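Local coordinates for protein tRNA (cytosine(38)-C(5))-methyltransferase (Schizosaccharomyces pombe, PDB 6FDF) that methylates carbon 5 of cytosine 38 in the anticodon loop of tRNA(Asp), using S-adenosyl-L-methionine as methyl donor, at residues R310-G313 against N314-N317; T282-E285 against V286-M290; V303-K306 against C307-L311; S295-W298 against S299-N302; M23-A26 against L27-A30. All blocks are in the same frame, centred on the assembly; numbering follows the deposited sequence. Where two conformers were deposited one is given.

Interaction 1 (R310-G313 against N314-N317); sequences RLLG and NSIN. With SAH (S-adenosyl-L-homocysteine), chain E.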
# COMPACT_ATOMS: atom_id res chain seq x y z
N ARG A 310 -8.98 -7.85 -2.78
CA ARG A 310 -9.13 -7.29 -1.45
C ARG A 310 -7.78 -7.05 -0.80
O ARG A 310 -7.58 -6.02 -0.13
CB ARG A 310 -9.98 -8.22 -0.59
CG ARG A 310 -11.32 -8.54 -1.22
CD ARG A 310 -12.19 -9.40 -0.31
NE ARG A 310 -13.46 -9.72 -0.97
CZ ARG A 310 -13.89 -10.95 -1.20
NH1 ARG A 310 -13.18 -12.00 -0.81
NH2 ARG A 310 -15.06 -11.14 -1.81
N LEU A 311 -6.84 -7.98 -0.99
CA LEU A 311 -5.51 -7.82 -0.42
C LEU A 311 -4.76 -6.67 -1.10
O LEU A 311 -4.07 -5.89 -0.44
CB LEU A 311 -4.72 -9.12 -0.55
CG LEU A 311 -5.27 -10.32 0.23
CD1 LEU A 311 -4.48 -11.59 -0.07
CD2 LEU A 311 -5.26 -10.01 1.72
N LEU A 312 -4.89 -6.57 -2.42
CA LEU A 312 -4.24 -5.49 -3.16
C LEU A 312 -4.84 -4.14 -2.79
O LEU A 312 -4.12 -3.14 -2.70
CB LEU A 312 -4.35 -5.75 -4.66
CG LEU A 312 -3.41 -6.84 -5.17
CD1 LEU A 312 -3.81 -7.34 -6.57
CD2 LEU A 312 -1.96 -6.34 -5.16
N GLY A 313 -6.15 -4.10 -2.56
CA GLY A 313 -6.82 -2.86 -2.20
C GLY A 313 -6.28 -2.22 -0.94
O GLY A 313 -6.42 -1.01 -0.76
N ASN A 314 -5.67 -3.02 -0.06
CA ASN A 314 -5.07 -2.54 1.18
C ASN A 314 -3.55 -2.49 1.14
O ASN A 314 -2.92 -2.33 2.19
CB ASN A 314 -5.50 -3.43 2.35
CG ASN A 314 -6.94 -3.24 2.72
OD1 ASN A 314 -7.47 -2.14 2.61
ND2 ASN A 314 -7.58 -4.32 3.17
N SER A 315 -2.94 -2.62 -0.03
CA SER A 315 -1.49 -2.71 -0.16
C SER A 315 -0.89 -1.35 -0.48
O SER A 315 -1.57 -0.42 -0.92
CB SER A 315 -1.11 -3.71 -1.26
OG SER A 315 -1.53 -5.02 -0.93
N ILE A 316 0.43 -1.24 -0.26
CA ILE A 316 1.16 -0.02 -0.57
C ILE A 316 1.44 0.04 -2.06
O ILE A 316 1.25 -0.95 -2.78
CB ILE A 316 2.48 0.04 0.21
CG1 ILE A 316 3.37 -1.14 -0.20
CG2 ILE A 316 2.21 0.05 1.70
CD1 ILE A 316 4.82 -1.01 0.18
N ASN A 317 1.93 1.18 -2.53
CA ASN A 317 2.61 1.23 -3.82
C ASN A 317 4.08 0.91 -3.59
O ASN A 317 4.79 1.65 -2.89
CB ASN A 317 2.44 2.59 -4.50
CG ASN A 317 3.06 2.61 -5.87
OD1 ASN A 317 4.29 2.56 -6.00
ND2 ASN A 317 2.23 2.64 -6.91
N SAH E . 1.23 -3.17 3.99
CA SAH E . 0.71 -4.48 3.63
CB SAH E . -0.78 -4.59 3.95
CG SAH E . -1.19 -3.66 5.09
SD SAH E . -2.94 -3.51 5.25
C SAH E . 0.98 -4.75 2.19
O SAH E . 1.64 -3.92 1.54
OXT SAH E . 0.52 -5.81 1.71
C5' SAH E . -2.98 -3.70 6.99
C4' SAH E . -2.68 -5.16 7.35
O4' SAH E . -2.55 -5.23 8.75
C3' SAH E . -3.79 -6.13 6.93
O3' SAH E . -3.23 -7.21 6.19
C2' SAH E . -4.34 -6.67 8.25
O2' SAH E . -4.62 -8.07 8.17
C1' SAH E . -3.19 -6.41 9.22
N9 SAH E . -3.62 -6.12 10.60
C8 SAH E . -4.59 -5.28 11.01
N7 SAH E . -4.69 -5.28 12.36
C5 SAH E . -3.77 -6.13 12.85
C6 SAH E . -3.34 -6.59 14.18
N6 SAH E . -3.93 -6.13 15.30
N1 SAH E . -2.33 -7.50 14.23
C2 SAH E . -1.73 -7.96 13.12
N3 SAH E . -2.07 -7.58 11.87
C4 SAH E . -3.07 -6.69 11.68
O HOH W 1 -9.08 -0.80 0.58

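Interaction 2 (T282-E285 against V286-M290); sequences TARE and VARLM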
# COMPACT_ATOMS: atom_id res chain seq x y z
N THR A 282 -7.79 -6.54 -14.26
CA THR A 282 -7.50 -7.81 -13.62
C THR A 282 -6.67 -7.58 -12.36
O THR A 282 -6.05 -6.53 -12.18
CB THR A 282 -6.75 -8.74 -14.58
OG1 THR A 282 -5.40 -8.28 -14.71
CG2 THR A 282 -7.41 -8.75 -15.95
N ALA A 283 -6.64 -8.58 -11.48
CA ALA A 283 -5.82 -8.44 -10.28
C ALA A 283 -4.34 -8.30 -10.63
O ALA A 283 -3.62 -7.57 -9.94
CB ALA A 283 -6.03 -9.63 -9.33
N ARG A 284 -3.89 -8.95 -11.70
CA ARG A 284 -2.52 -8.77 -12.15
C ARG A 284 -2.26 -7.33 -12.57
O ARG A 284 -1.20 -6.77 -12.28
CB ARG A 284 -2.21 -9.72 -13.31
CG ARG A 284 -0.87 -9.44 -13.99
CD ARG A 284 0.28 -9.74 -13.03
NE ARG A 284 0.31 -11.14 -12.63
CZ ARG A 284 1.04 -11.61 -11.62
NH1 ARG A 284 1.79 -10.78 -10.91
NH2 ARG A 284 1.01 -12.90 -11.33
N GLU A 285 -3.23 -6.71 -13.25
CA GLU A 285 -3.06 -5.33 -13.67
C GLU A 285 -3.07 -4.39 -12.48
O GLU A 285 -2.29 -3.43 -12.43
CB GLU A 285 -4.15 -4.95 -14.68
CG GLU A 285 -4.00 -5.71 -16.00
CD GLU A 285 -5.21 -5.58 -16.90
OE1 GLU A 285 -6.31 -5.31 -16.38
OE2 GLU A 285 -5.06 -5.77 -18.13
N VAL A 286 -3.92 -4.66 -11.49
CA VAL A 286 -3.91 -3.86 -10.26
C VAL A 286 -2.56 -3.99 -9.57
O VAL A 286 -1.96 -2.99 -9.15
CB VAL A 286 -5.07 -4.28 -9.34
CG1 VAL A 286 -4.99 -3.54 -8.01
CG2 VAL A 286 -6.42 -4.01 -10.01
N ALA A 287 -2.06 -5.22 -9.45
CA ALA A 287 -0.74 -5.44 -8.85
C ALA A 287 0.34 -4.65 -9.59
O ALA A 287 1.20 -4.02 -8.96
CB ALA A 287 -0.40 -6.93 -8.83
N ARG A 288 0.31 -4.69 -10.92
CA ARG A 288 1.29 -3.94 -11.71
C ARG A 288 1.17 -2.44 -11.47
O ARG A 288 2.18 -1.75 -11.29
CB ARG A 288 1.10 -4.25 -13.19
CG ARG A 288 1.50 -5.64 -13.61
CD ARG A 288 1.11 -5.86 -15.06
NE ARG A 288 1.56 -7.15 -15.58
CZ ARG A 288 1.27 -7.59 -16.80
NH1 ARG A 288 0.53 -6.85 -17.62
NH2 ARG A 288 1.72 -8.77 -17.20
N LEU A 289 -0.06 -1.92 -11.43
CA LEU A 289 -0.23 -0.49 -11.18
C LEU A 289 0.26 -0.11 -9.79
O LEU A 289 0.62 1.05 -9.56
CB LEU A 289 -1.69 -0.10 -11.37
CG LEU A 289 -2.13 -0.05 -12.83
CD1 LEU A 289 -3.64 -0.18 -12.94
CD2 LEU A 289 -1.65 1.25 -13.47
N MET A 290 0.27 -1.05 -8.85
CA MET A 290 0.77 -0.79 -7.51
C MET A 290 2.25 -1.12 -7.36
O MET A 290 2.79 -1.02 -6.25
CB MET A 290 -0.06 -1.56 -6.48
CG MET A 290 -1.50 -1.06 -6.41
SD MET A 290 -2.47 -1.89 -5.14
CE MET A 290 -4.04 -1.05 -5.32

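Interaction 3 (V303-K306 against C307-L311); sequences VTEK and CMYRL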
# COMPACT_ATOMS: atom_id res chain seq x y z
N VAL A 303 -5.88 -18.92 -2.43
CA VAL A 303 -6.36 -17.55 -2.48
C VAL A 303 -6.83 -17.24 -3.90
O VAL A 303 -6.03 -17.27 -4.84
CB VAL A 303 -5.27 -16.56 -2.03
CG1 VAL A 303 -5.81 -15.14 -2.05
CG2 VAL A 303 -4.76 -16.93 -0.64
N THR A 304 -8.11 -16.93 -4.05
CA THR A 304 -8.70 -16.65 -5.35
C THR A 304 -8.40 -15.23 -5.80
O THR A 304 -8.04 -14.36 -5.00
CB THR A 304 -10.22 -16.85 -5.31
OG1 THR A 304 -10.80 -15.82 -4.49
CG2 THR A 304 -10.57 -18.20 -4.72
N GLU A 305 -8.57 -14.99 -7.10
CA GLU A 305 -8.38 -13.64 -7.63
C GLU A 305 -9.31 -12.65 -6.95
O GLU A 305 -8.94 -11.49 -6.73
CB GLU A 305 -8.62 -13.63 -9.14
CG GLU A 305 -8.24 -12.31 -9.78
CD GLU A 305 -8.35 -12.31 -11.28
OE1 GLU A 305 -9.09 -13.17 -11.83
OE2 GLU A 305 -7.72 -11.45 -11.93
N LYS A 306 -10.53 -13.08 -6.62
CA LYS A 306 -11.45 -12.22 -5.89
C LYS A 306 -10.86 -11.78 -4.55
O LYS A 306 -10.99 -10.61 -4.16
CB LYS A 306 -12.77 -12.96 -5.69
CG LYS A 306 -13.93 -12.10 -5.23
CD LYS A 306 -15.25 -12.83 -5.49
CE LYS A 306 -15.34 -13.30 -6.93
NZ LYS A 306 -16.55 -14.13 -7.19
N CYS A 307 -10.20 -12.70 -3.84
CA CYS A 307 -9.56 -12.33 -2.59
C CYS A 307 -8.31 -11.48 -2.83
O CYS A 307 -7.98 -10.63 -1.99
CB CYS A 307 -9.22 -13.58 -1.79
SG CYS A 307 -10.68 -14.45 -1.17
N MET A 308 -7.63 -11.68 -3.95
CA MET A 308 -6.45 -10.87 -4.26
C MET A 308 -6.82 -9.40 -4.43
O MET A 308 -6.05 -8.52 -4.02
CB MET A 308 -5.75 -11.39 -5.52
CG MET A 308 -4.87 -12.60 -5.28
SD MET A 308 -3.58 -12.36 -4.03
CE MET A 308 -2.63 -11.02 -4.72
N TYR A 309 -7.96 -9.11 -5.06
CA TYR A 309 -8.40 -7.71 -5.15
C TYR A 309 -8.50 -7.09 -3.77
O TYR A 309 -8.14 -5.92 -3.58
CB TYR A 309 -9.76 -7.61 -5.84
CG TYR A 309 -9.80 -7.78 -7.34
CD1 TYR A 309 -9.21 -6.85 -8.19
CD2 TYR A 309 -10.51 -8.83 -7.92
CE1 TYR A 309 -9.28 -6.98 -9.56
CE2 TYR A 309 -10.60 -8.97 -9.29
CZ TYR A 309 -9.98 -8.05 -10.11
OH TYR A 309 -10.06 -8.17 -11.48
N ARG A 310 -8.98 -7.85 -2.78
CA ARG A 310 -9.13 -7.29 -1.45
C ARG A 310 -7.78 -7.05 -0.80
O ARG A 310 -7.58 -6.02 -0.13
CB ARG A 310 -9.98 -8.22 -0.59
CG ARG A 310 -11.32 -8.54 -1.22
CD ARG A 310 -12.19 -9.40 -0.31
NE ARG A 310 -13.46 -9.72 -0.97
CZ ARG A 310 -13.89 -10.95 -1.20
NH1 ARG A 310 -13.18 -12.00 -0.81
NH2 ARG A 310 -15.06 -11.14 -1.81
N LEU A 311 -6.84 -7.98 -0.99
CA LEU A 311 -5.51 -7.82 -0.42
C LEU A 311 -4.76 -6.67 -1.10
O LEU A 311 -4.07 -5.89 -0.44
CB LEU A 311 -4.72 -9.12 -0.55
CG LEU A 311 -5.27 -10.32 0.23
CD1 LEU A 311 -4.48 -11.59 -0.07
CD2 LEU A 311 -5.26 -10.01 1.72

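Interaction 4 (S295-W298 against S299-N302); sequences SLEW and SKSN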
# COMPACT_ATOMS: atom_id res chain seq x y z
N SER A 295 6.82 -11.62 -10.47
CA SER A 295 7.00 -12.81 -9.65
C SER A 295 5.90 -13.00 -8.60
O SER A 295 5.74 -14.12 -8.10
CB SER A 295 8.36 -12.77 -8.96
OG SER A 295 8.37 -11.76 -7.96
N LEU A 296 5.15 -11.95 -8.25
CA LEU A 296 4.02 -12.10 -7.34
C LEU A 296 3.05 -13.13 -7.91
O LEU A 296 2.55 -12.98 -9.02
CB LEU A 296 3.31 -10.77 -7.13
CG LEU A 296 2.03 -10.83 -6.28
CD1 LEU A 296 2.35 -11.23 -4.85
CD2 LEU A 296 1.26 -9.52 -6.32
N GLU A 297 2.80 -14.19 -7.14
CA GLU A 297 1.96 -15.28 -7.60
C GLU A 297 0.95 -15.66 -6.53
O GLU A 297 1.21 -15.52 -5.33
CB GLU A 297 2.81 -16.51 -7.99
CG GLU A 297 3.42 -17.26 -6.82
CD GLU A 297 4.05 -18.58 -7.23
OE1 GLU A 297 4.72 -18.61 -8.29
OE2 GLU A 297 3.88 -19.58 -6.51
N TRP A 298 -0.21 -16.13 -6.99
CA TRP A 298 -1.21 -16.69 -6.10
C TRP A 298 -1.90 -17.92 -6.68
O TRP A 298 -2.68 -18.55 -5.96
CB TRP A 298 -2.28 -15.64 -5.75
CG TRP A 298 -2.94 -15.01 -6.94
CD1 TRP A 298 -4.09 -15.41 -7.56
CD2 TRP A 298 -2.49 -13.85 -7.65
NE1 TRP A 298 -4.38 -14.57 -8.61
CE2 TRP A 298 -3.42 -13.60 -8.68
CE3 TRP A 298 -1.40 -12.98 -7.51
CZ2 TRP A 298 -3.28 -12.54 -9.58
CZ3 TRP A 298 -1.26 -11.93 -8.39
CH2 TRP A 298 -2.20 -11.72 -9.41
N SER A 299 -1.65 -18.27 -7.94
CA SER A 299 -2.33 -19.39 -8.58
C SER A 299 -2.11 -20.70 -7.81
O SER A 299 -3.03 -21.52 -7.70
CB SER A 299 -1.87 -19.53 -10.03
OG SER A 299 -0.47 -19.74 -10.11
N LYS A 300 -0.90 -20.91 -7.29
CA LYS A 300 -0.59 -22.13 -6.55
C LYS A 300 -1.09 -22.11 -5.11
O LYS A 300 -0.61 -22.89 -4.28
CB LYS A 300 0.92 -22.39 -6.55
CG LYS A 300 1.56 -22.47 -7.93
CD LYS A 300 3.08 -22.53 -7.81
CE LYS A 300 3.77 -21.93 -9.03
NZ LYS A 300 3.28 -22.54 -10.30
N SER A 301 -2.04 -21.23 -4.78
CA SER A 301 -2.54 -21.08 -3.42
C SER A 301 -4.04 -21.33 -3.40
O SER A 301 -4.68 -21.52 -4.44
CB SER A 301 -2.21 -19.69 -2.87
OG SER A 301 -3.04 -18.72 -3.49
N ASN A 302 -4.61 -21.32 -2.20
CA ASN A 302 -6.05 -21.33 -2.01
C ASN A 302 -6.66 -19.94 -2.07
O ASN A 302 -7.86 -19.78 -1.80
CB ASN A 302 -6.40 -22.00 -0.67
CG ASN A 302 -5.90 -23.43 -0.58
OD1 ASN A 302 -5.94 -24.17 -1.57
ND2 ASN A 302 -5.43 -23.83 0.59

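Interaction 5 (M23-A26 against L27-A30); sequences MHYA and LNLA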
# COMPACT_ATOMS: atom_id res chain seq x y z
N MET A 23 6.14 -4.17 1.56
CA MET A 23 7.37 -3.60 2.11
C MET A 23 8.59 -4.44 1.74
O MET A 23 9.66 -3.90 1.43
CB MET A 23 7.28 -3.48 3.64
CG MET A 23 6.25 -2.50 4.17
SD MET A 23 6.71 -0.78 3.82
CE MET A 23 5.40 0.08 4.69
N HIS A 24 8.45 -5.77 1.78
CA HIS A 24 9.55 -6.64 1.38
C HIS A 24 9.89 -6.43 -0.10
O HIS A 24 11.07 -6.36 -0.47
CB HIS A 24 9.17 -8.09 1.67
CG HIS A 24 10.31 -9.06 1.60
ND1 HIS A 24 10.30 -10.25 2.30
CD2 HIS A 24 11.48 -9.03 0.92
CE1 HIS A 24 11.42 -10.91 2.06
NE2 HIS A 24 12.15 -10.20 1.23
N TYR A 25 8.87 -6.30 -0.95
CA TYR A 25 9.14 -6.06 -2.36
C TYR A 25 9.84 -4.72 -2.56
O TYR A 25 10.73 -4.60 -3.41
CB TYR A 25 7.84 -6.09 -3.17
CG TYR A 25 7.31 -7.48 -3.45
CD1 TYR A 25 8.03 -8.38 -4.23
CD2 TYR A 25 6.06 -7.87 -2.98
CE1 TYR A 25 7.53 -9.64 -4.50
CE2 TYR A 25 5.55 -9.13 -3.26
CZ TYR A 25 6.29 -10.01 -4.02
OH TYR A 25 5.80 -11.26 -4.28
N ALA A 26 9.46 -3.71 -1.77
CA ALA A 26 10.10 -2.40 -1.89
C ALA A 26 11.54 -2.44 -1.40
O ALA A 26 12.41 -1.79 -1.98
CB ALA A 26 9.29 -1.36 -1.10
N LEU A 27 11.81 -3.22 -0.35
CA LEU A 27 13.18 -3.42 0.10
C LEU A 27 14.02 -4.09 -0.98
O LEU A 27 15.19 -3.75 -1.17
CB LEU A 27 13.20 -4.25 1.39
CG LEU A 27 12.77 -3.50 2.66
CD1 LEU A 27 12.36 -4.50 3.73
CD2 LEU A 27 13.89 -2.61 3.17
N ASN A 28 13.43 -5.05 -1.70
CA ASN A 28 14.14 -5.71 -2.79
C ASN A 28 14.51 -4.70 -3.87
O ASN A 28 15.63 -4.71 -4.38
CB ASN A 28 13.28 -6.82 -3.39
CG ASN A 28 13.08 -8.00 -2.44
OD1 ASN A 28 13.77 -8.13 -1.43
ND2 ASN A 28 12.12 -8.86 -2.77
N LEU A 29 13.56 -3.84 -4.25
CA LEU A 29 13.80 -2.84 -5.28
C LEU A 29 14.89 -1.86 -4.85
O LEU A 29 15.69 -1.41 -5.68
CB LEU A 29 12.52 -2.07 -5.57
CG LEU A 29 11.63 -2.44 -6.75
CD1 LEU A 29 10.44 -1.51 -6.77
CD2 LEU A 29 12.40 -2.37 -8.05
N ALA A 30 14.92 -1.50 -3.57
CA ALA A 30 15.91 -0.55 -3.08
C ALA A 30 17.28 -1.16 -2.93
O ALA A 30 18.22 -0.46 -2.53
CB ALA A 30 15.44 0.04 -1.75
O HOH W 2 14.31 -11.09 -0.13

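Interaction 1 (R310-G313 against N314-N317)
N314 and S315 fold back onto R310-G313 as the chain leaves the C-terminal end of helix 305-313, and the run G313-N314-S315-I316 is motif X of the C5-methyltransferases, the segment that lines the cofactor site.

Backbone bonds come first. S315 N gives a nearly straight bond to L312 O (3.0 Å, 161°), while N314 N makes a weak one to L311 O (3.3 Å).

Of the side-chain bonds, the main one is from S315. In the conformer described here, one of two modelled, its OG gives a hydrogen bond to L311 O (2.7 Å), tilted 35° from the carbonyl plane. With chi1 at -63° the hydroxyl sits next to the serine's own N and turns back on the helix. The N314 amide leans back too: ND2 lies 3.7 Å from R310 O without a bond, and a water joins OD1 (2.9 Å) to G313 O, the second link being weak. With an alanine in place of N314 that water would probably lose one of its two acceptors, and with it the bridge from this side chain to G313 O. R166 NH2 ties the turn down further, bonding both G313 O and S315 O, and L311, L312 and S315 pack on I20.

Contacts with S-adenosyl-L-homocysteine (SAH) are made along N314-I316. I316 N gives a weak but straight bond of 3.4 Å to the carboxylate atom O of SAH. N314 O stands 3.3 Å from the sulfur SD of SAH.

Interaction 2 (T282-E285 against V286-M290)
R284 lays its CG over one face of the R288 guanidinium, 3.6 Å above the plane and displaced toward the rim, with the NE of R288 as the nearest atom at 3.7 Å. The two guanidinium planes are 38° apart. R284 bends at chi2 and chi3 (67° and 62°) and carries its head away from that of its neighbour, whereas R288 runs extended from CG to NE, its CG passing over R284 O at 3.2 Å. Two like charges one helical turn apart would be expected to repel, but their polar ends go to separate partners: R288 NE forms a salt bridge with E294 and NH1 bonds Y205 O, while R284 NH2 bonds L296 O. A third flat group, the E285 carboxylate, receives T282 N on OE1 (2.9 Å) from above its plane.

That last bond is half of a capping box. T282 is the N-cap of helix 283-289; its OG1 accepts from E285 N at 3.1 Å, and the reciprocal bond closes the pair. E207 and R279 hold both residues of the box: E207 OE2 is bonded to T282 OG1, E207 N meets E285 OE2, and R279 makes a salt bridge with E285 OE1.

Behind the cap the backbone follows a regular alpha-helical course, V286 N to T282 O through L289 N to E285 O, and M290 N reaches V286 O as the helix runs out.

The helix lies against helix 305-313: V286 and A287 pack on L312, T282 touches E305, and M290 pairs its backbone with V318 of helix 318-328.

Interaction 3 (V303-K306 against C307-L311)
V303 packs CG1 onto the first two turns of helix 305-313, against C307 CB (3.8 Å), M308 SD (4.1 Å) and, more distantly, L311 CD1. V303 and M308 cross at about a right angle, and the methionine, bent at chi2 and chi3, turns its sulfur to that methyl. E48 and I49 of helix 44-54 also touch V303.

The polar side chains lie on another flank. E305 and Y309 sit one turn apart with carboxylate and ring planes only 6° from each other. What touches is Y309 CD2, 3.3 Å from E305 O, and E305 CG, 4.1 Å from Y309 CE2. The polar ends, E305 OE2 and Y309 OH, stay 4.1 Å apart. Each has its partner in another part of the chain: the carboxylate bonds Y215 OH and A283 N, and the phenol hydroxyl bonds F281 O. A phenylalanine in place of Y309 would lack the hydroxyl and would probably leave F281 O without this partner, loosening the tie between the helix and the residues just ahead of helix 283-289.

K306 and R310 form the third pair, two basic side chains lying side by side and pointing the same way. The K306 methylene CG sits over a guanidinium face, 3.7 Å from R310 NH2; the bend at chi3 (-52°) turns the ammonium aside, and NZ ends 6.3 Å from NH2.

Backbone bonds hold the turn, M308 N to T304 O and Y309 N to E305 O. T304 OG1, standing between its own N and carbonyl carbon, accepts C307 N at 3.2 Å: the classic threonine N-cap of an alpha helix.

Interaction 4 (S295-W298 against S299-N302)
W298 O takes two donors from S301, the hydroxyl OG at a short 2.5 Å and the backbone N at 3.0 Å. OG comes in within the carbonyl plane and on a lone pair; the N-H arrives from above that plane. The serine's chi1 of 72° stands OG between its own N and carbonyl carbon, the rotation that brings it back to the W298 oxygen, and OG in turn accepts from V303 N, so this one hydroxyl ties the turn to V303, two residues on. The backbone makes a type I beta turn from W298 to S301, in the loop between helices 283-289 and 305-313. The W298 indole is carried off the turn and toward I49 of helix 44-54 and A283 of helix 283-289.

On the surface side E297, in the conformer described, one of two modelled, crosses K300 obliquely. Its carboxylate meets methylenes rather than the charge: E297 OE2 is 3.3 Å from K300 CD, and E297 OE1 3.5 Å from K300 CE. K300 is bent at chi4 (-54°), which turns NZ aside to 4.6 Å from E297 OE1, a separation at which the opposite charges probably still attract, though no salt bridge forms.

Interaction 5 (M23-A26 against L27-A30)
H24 and N28, one turn apart on helix 22-29, cross with the imidazole and amide planes 69° from each other. The amide offers its oxygen to the ring's edge: N28 OD1 lies in the imidazole plane, 3.4 Å from CD2. A water in the same plane completes the corner, 2.7 Å from H24 NE2 and giving a longer hydrogen bond to N28 OD1 (3.3 Å), so the two side chains are bridged without bonding each other. H24 gets there by extending away from its own N (chi1 -167°), which carries the ring along the helix toward N28. The other ring nitrogen, ND1, bonds Y50 OH, and H54 stacks on the imidazole, so its rotation is fixed from several directions.

Y25 comes off the helix in another direction. N28 ND2 reaches its ring only obliquely, 4.4 Å from CD1; H54 and F292 also meet the phenol ring, their planes steeply inclined to it. L27 instead points into the fold, its CG lying 3.4 Å from M23 O and its side chain touching V13 and I36 of the sheet. M23 and A26 face V321 of helix 318-328, and the side chain of M23 comes within about 5 Å of the bound S-adenosyl-L-homocysteine.

Underneath, four consecutive backbone bonds of 2.9 to 3.0 Å, from L27 N to M23 O through to A30 N to A26 O, carry the alpha helix to its last turn.

This helix is the crossover of a beta-alpha-beta unit, strand 11-16, helix 22-29, strand 34-41, the opening unit of the Rossmann-like class I methyltransferase fold.

How the interactions relate
Interactions 2, 4, 3 and 1 follow one another along the chain, centres 10 to 15 Å apart, and all touch or overlap except interactions 1 and 4; interactions 1 and 3 share R310 and L311 on one helix. The W298 indole of interaction 4 is wedged between interactions 2 and 3, with CZ2 4.0 Å from A283 CB and CG 3.5 Å from M308 CG. M290 SD of interaction 2 stands 3.2 Å from L312 O of interaction 1. Interaction 5, on helix 22-29 of the beta-alpha-beta unit, meets this group where I316 CD1 lies 3.7 Å from M23 N and L296 CD1 3.5 Å from Y25 OH. Of the five, interaction 1 touches S-adenosyl-L-homocysteine directly.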